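Local atomic coordinates of glycosyl hydrolase (Streptomyces cattleya, PDB entry 7LR8), a protein that probably hydrolyses the Manβ1-4GlcNAc core disaccharide during N-glycan breakdown, as a family GH5 glycosidase. Residues F33-D43 with Q76-R87. The protein carries 1 engineered substitution. Residues are numbered along the deposited sequence; the frame is centred on the assembly and turned at random.
Sequences FDLDAVRADLD and QLAALTDAAGER. With SO4 (sulfate ion), chain K; SO4 (sulfate ion), chain I.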
loop_
_atom_site.group_PDB
_atom_site.type_symbol
_atom_site.label_atom_id
_atom_site.label_comp_id
_atom_site.label_asym_id
_atom_site.label_seq_id
_atom_site.Cartn_x
_atom_site.Cartn_y
_atom_site.Cartn_z
ATOM N N PHE B 33 11.332 -11.132 -9.259
ATOM C CA PHE B 33 12.053 -12.147 -8.509
ATOM C C PHE B 33 13.097 -12.811 -9.398
ATOM O O PHE B 33 12.767 -13.387 -10.444
ATOM C CB PHE B 33 11.086 -13.173 -7.932
ATOM C CG PHE B 33 11.733 -14.117 -6.961
ATOM C CD1 PHE B 33 12.042 -13.705 -5.672
ATOM C CD2 PHE B 33 12.067 -15.413 -7.350
ATOM C CE1 PHE B 33 12.658 -14.574 -4.775
ATOM C CE2 PHE B 33 12.680 -16.280 -6.459
ATOM C CZ PHE B 33 12.971 -15.856 -5.167
ATOM N N ASP B 34 14.353 -12.711 -8.980
ATOM C CA ASP B 34 15.514 -13.183 -9.725
ATOM C C ASP B 34 16.251 -14.130 -8.789
ATOM O O ASP B 34 16.964 -13.676 -7.888
ATOM C CB ASP B 34 16.395 -12.005 -10.161
ATOM C CG ASP B 34 17.578 -12.427 -11.028
ATOM O OD1 ASP B 34 18.094 -13.552 -10.868
ATOM O OD2 ASP B 34 18.007 -11.614 -11.871
ATOM N N LEU B 35 16.078 -15.440 -9.003
ATOM C CA LEU B 35 16.700 -16.419 -8.115
ATOM C C LEU B 35 18.223 -16.403 -8.214
ATOM O O LEU B 35 18.906 -16.637 -7.211
ATOM C CB LEU B 35 16.151 -17.814 -8.417
ATOM C CG LEU B 35 16.516 -18.959 -7.467
ATOM C CD1 LEU B 35 16.138 -18.624 -6.025
ATOM C CD2 LEU B 35 15.829 -20.253 -7.923
ATOM N N ASP B 36 18.777 -16.134 -9.402
ATOM C CA ASP B 36 20.231 -16.085 -9.535
ATOM C C ASP B 36 20.816 -14.919 -8.749
ATOM O O ASP B 36 21.917 -15.031 -8.190
ATOM C CB ASP B 36 20.624 -15.994 -11.004
ATOM C CG ASP B 36 20.447 -17.315 -11.728
ATOM O OD1 ASP B 36 20.569 -18.367 -11.070
ATOM O OD2 ASP B 36 20.171 -17.299 -12.944
ATOM N N ALA B 37 20.096 -13.789 -8.700
ATOM C CA ALA B 37 20.535 -12.669 -7.874
ATOM C C ALA B 37 20.452 -13.016 -6.393
ATOM O O ALA B 37 21.333 -12.643 -5.610
ATOM C CB ALA B 37 19.706 -11.420 -8.186
ATOM N N VAL B 38 19.407 -13.739 -5.994
ATOM C CA VAL B 38 19.316 -14.209 -4.615
ATOM C C VAL B 38 20.458 -15.172 -4.299
ATOM O O VAL B 38 21.079 -15.096 -3.230
ATOM C CB VAL B 38 17.938 -14.853 -4.382
ATOM C CG1 VAL B 38 17.930 -15.650 -3.093
ATOM C CG2 VAL B 38 16.855 -13.772 -4.379
ATOM N N ARG B 39 20.763 -16.083 -5.226
ATOM C CA ARG B 39 21.856 -17.030 -5.005
ATOM C C ARG B 39 23.191 -16.312 -4.831
ATOM O O ARG B 39 23.984 -16.659 -3.945
ATOM C CB ARG B 39 21.928 -18.015 -6.167
ATOM C CG ARG B 39 20.855 -19.103 -6.152
ATOM C CD ARG B 39 20.739 -19.723 -7.540
ATOM N NE ARG B 39 19.896 -20.917 -7.563
ATOM C CZ ARG B 39 19.146 -21.273 -8.600
ATOM N NH1 ARG B 39 19.119 -20.514 -9.690
ATOM N NH2 ARG B 39 18.412 -22.378 -8.544
ATOM N N ALA B 40 23.466 -15.313 -5.673
ATOM C CA ALA B 40 24.716 -14.568 -5.543
ATOM C C ALA B 40 24.766 -13.808 -4.223
ATOM O O ALA B 40 25.818 -13.743 -3.575
ATOM C CB ALA B 40 24.877 -13.614 -6.725
ATOM N N ASP B 41 23.630 -13.218 -3.814
ATOM C CA ASP B 41 23.529 -12.584 -2.502
ATOM C C ASP B 41 23.875 -13.567 -1.392
ATOM O O ASP B 41 24.712 -13.279 -0.522
ATOM C CB ASP B 41 22.111 -12.046 -2.276
ATOM C CG ASP B 41 21.840 -10.726 -2.990
ATOM O OD1 ASP B 41 22.774 -10.129 -3.573
ATOM O OD2 ASP B 41 20.668 -10.284 -2.938
ATOM N N LEU B 42 23.223 -14.734 -1.401
ATOM C CA LEU B 42 23.444 -15.717 -0.348
ATOM C C LEU B 42 24.850 -16.308 -0.425
ATOM O O LEU B 42 25.435 -16.636 0.611
ATOM C CB LEU B 42 22.366 -16.806 -0.414
ATOM C CG LEU B 42 20.940 -16.264 -0.208
ATOM C CD1 LEU B 42 19.892 -17.371 -0.309
ATOM C CD2 LEU B 42 20.814 -15.528 1.119
ATOM N N ASP B 43 25.425 -16.415 -1.628
ATOM C CA ASP B 43 26.828 -16.807 -1.740
ATOM C C ASP B 43 27.719 -15.884 -0.921
ATOM O O ASP B 43 28.626 -16.337 -0.212
ATOM C CB ASP B 43 27.284 -16.777 -3.198
ATOM C CG ASP B 43 26.838 -17.974 -3.978
ATOM O OD1 ASP B 43 26.381 -18.966 -3.370
ATOM O OD2 ASP B 43 26.962 -17.919 -5.216
ATOM N N GLN B 76 8.010 -18.522 -4.633
ATOM C CA GLN B 76 9.261 -17.764 -4.639
ATOM C C GLN B 76 9.924 -17.812 -3.269
ATOM O O GLN B 76 11.143 -17.978 -3.163
ATOM C CB GLN B 76 9.000 -16.312 -5.066
ATOM C CG GLN B 76 8.574 -16.161 -6.537
ATOM C CD GLN B 76 7.906 -14.815 -6.811
ATOM O OE1 GLN B 76 7.527 -14.103 -5.881
ATOM N NE2 GLN B 76 7.770 -14.464 -8.090
ATOM N N LEU B 77 9.125 -17.699 -2.206
ATOM C CA LEU B 77 9.669 -17.806 -0.854
ATOM C C LEU B 77 10.279 -19.183 -0.611
ATOM O O LEU B 77 11.338 -19.297 0.025
ATOM C CB LEU B 77 8.570 -17.511 0.168
ATOM C CG LEU B 77 8.958 -17.590 1.647
ATOM C CD1 LEU B 77 10.073 -16.577 1.986
ATOM C CD2 LEU B 77 7.743 -17.379 2.533
ATOM N N ALA B 78 9.636 -20.239 -1.121
ATOM C CA ALA B 78 10.210 -21.578 -0.997
ATOM C C ALA B 78 11.509 -21.692 -1.787
ATOM O O ALA B 78 12.470 -22.317 -1.322
ATOM C CB ALA B 78 9.198 -22.637 -1.457
ATOM N N ALA B 79 11.557 -21.093 -2.982
ATOM C CA ALA B 79 12.778 -21.134 -3.785
ATOM C C ALA B 79 13.910 -20.396 -3.085
ATOM O O ALA B 79 15.064 -20.848 -3.111
ATOM C CB ALA B 79 12.525 -20.536 -5.169
ATOM N N LEU B 80 13.599 -19.270 -2.454
ATOM C CA LEU B 80 14.597 -18.577 -1.649
ATOM C C LEU B 80 15.055 -19.449 -0.492
ATOM O O LEU B 80 16.248 -19.493 -0.169
ATOM C CB LEU B 80 14.018 -17.257 -1.142
ATOM C CG LEU B 80 14.935 -16.248 -0.455
ATOM C CD1 LEU B 80 14.237 -14.892 -0.488
ATOM C CD2 LEU B 80 15.268 -16.634 0.976
ATOM N N THR B 81 14.118 -20.139 0.156
ATOM C CA THR B 81 14.481 -20.971 1.295
ATOM C C THR B 81 15.373 -22.128 0.859
ATOM O O THR B 81 16.327 -22.496 1.563
ATOM C CB THR B 81 13.197 -21.464 1.983
ATOM O OG1 THR B 81 12.451 -20.323 2.438
ATOM C CG2 THR B 81 13.532 -22.349 3.172
ATOM N N ASP B 82 15.111 -22.684 -0.326
ATOM C CA ASP B 82 15.958 -23.753 -0.834
ATOM C C ASP B 82 17.342 -23.232 -1.194
ATOM O O ASP B 82 18.351 -23.896 -0.922
ATOM C CB ASP B 82 15.306 -24.411 -2.050
ATOM C CG ASP B 82 14.117 -25.272 -1.683
ATOM O OD1 ASP B 82 13.998 -25.657 -0.501
ATOM O OD2 ASP B 82 13.303 -25.553 -2.590
ATOM N N ALA B 83 17.414 -22.052 -1.818
ATOM C CA ALA B 83 18.722 -21.480 -2.133
ATOM C C ALA B 83 19.531 -21.254 -0.861
ATOM O O ALA B 83 20.754 -21.475 -0.834
ATOM C CB ALA B 83 18.552 -20.171 -2.913
ATOM N N ALA B 84 18.861 -20.843 0.216
ATOM C CA ALA B 84 19.557 -20.656 1.483
ATOM C C ALA B 84 20.038 -21.987 2.043
ATOM O O ALA B 84 21.200 -22.113 2.435
ATOM C CB ALA B 84 18.643 -19.939 2.479
ATOM N N GLY B 85 19.165 -23.004 2.066
ATOM C CA GLY B 85 19.568 -24.291 2.630
ATOM C C GLY B 85 20.762 -24.913 1.929
ATOM O O GLY B 85 21.628 -25.522 2.573
ATOM N N GLU B 86 20.820 -24.785 0.598
ATOM C CA GLU B 86 21.965 -25.298 -0.155
ATOM C C GLU B 86 23.271 -24.715 0.350
ATOM O O GLU B 86 24.313 -25.379 0.307
ATOM C CB GLU B 86 21.828 -24.969 -1.636
ATOM C CG GLU B 86 20.733 -25.678 -2.328
ATOM C CD GLU B 86 20.632 -25.263 -3.767
ATOM O OE1 GLU B 86 21.030 -24.126 -4.104
ATOM O OE2 GLU B 86 20.139 -26.078 -4.559
ATOM N N ARG B 87 23.241 -23.461 0.780
ATOM C CA ARG B 87 24.412 -22.734 1.240
ATOM C C ARG B 87 24.599 -22.838 2.743
ATOM O O ARG B 87 25.405 -22.096 3.311
ATOM C CB ARG B 87 24.310 -21.270 0.797
ATOM C CG ARG B 87 24.485 -21.133 -0.712
ATOM C CD ARG B 87 23.715 -19.979 -1.372
ATOM N NE ARG B 87 23.978 -20.042 -2.807
ATOM C CZ ARG B 87 23.293 -20.797 -3.656
ATOM N NH1 ARG B 87 22.269 -21.521 -3.225
ATOM N NH2 ARG B 87 23.626 -20.822 -4.938
HETATM S S SO4 K . 8.867 -16.878 -10.853
HETATM O O1 SO4 K . 7.537 -17.278 -10.401
HETATM O O2 SO4 K . 9.631 -18.070 -11.212
HETATM O O3 SO4 K . 8.746 -16.007 -12.018
HETATM O O4 SO4 K . 9.562 -16.167 -9.785
HETATM S S SO4 I . 17.677 -23.316 -12.094
HETATM O O1 SO4 I . 16.623 -23.173 -13.096
HETATM O O2 SO4 I . 18.099 -24.712 -12.030
HETATM O O3 SO4 I . 18.816 -22.480 -12.460
HETATM O O4 SO4 I . 17.164 -22.895 -10.793
HETATM O O HOH W 1 18.830 -22.851 -5.558
HETATM O O HOH W 2 25.403 -19.092 -6.743
#
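Arg-87, just past the end of its helix, forms a salt bridge with Asp-43 of the other helix. Arg-87 NE donates to Asp-43 OD1 at 2.7 Å, with an N-H...O angle of 155°. OD1 lies near the guanidinium plane, but NE sits above the carboxylate plane. A water also links Asp-43 OD2 to Arg-87 NH2. Arg-87 NH1 donates to Ala-83 O at 2.8 Å and to Glu-86 OE1, which fixes the group's rotation. Arg-39 lays its CG over one guanidinium face, 3.5 Å from Arg-87 NH2. A second water joins Arg-39 NE to Glu-86 OE1. Arg-39 NH2 and Gln-76 NE2 each donate to a sulfate, probably from the crystallisation liquor.

Apolar packing continues inward. Ala-79, Ala-83 and Ala-84 are small residues that receive Leu-35 and Leu-42. Val-38 CG1 meets Leu-80 CG at 4.0 Å. With CG anti to the backbone N (chi1 -170°), the Phe-33 ring reaches Gln-76, whose CB stands 3.7 Å from the ring centroid, a CH-pi contact.

The axes of 35-43 and 76-86, neighbouring outer helices of the (β/α)8 barrel, cross at -34° and come within 9.7 Å. The charged network lies at the more exposed rim, and apolar packing fills the inner side.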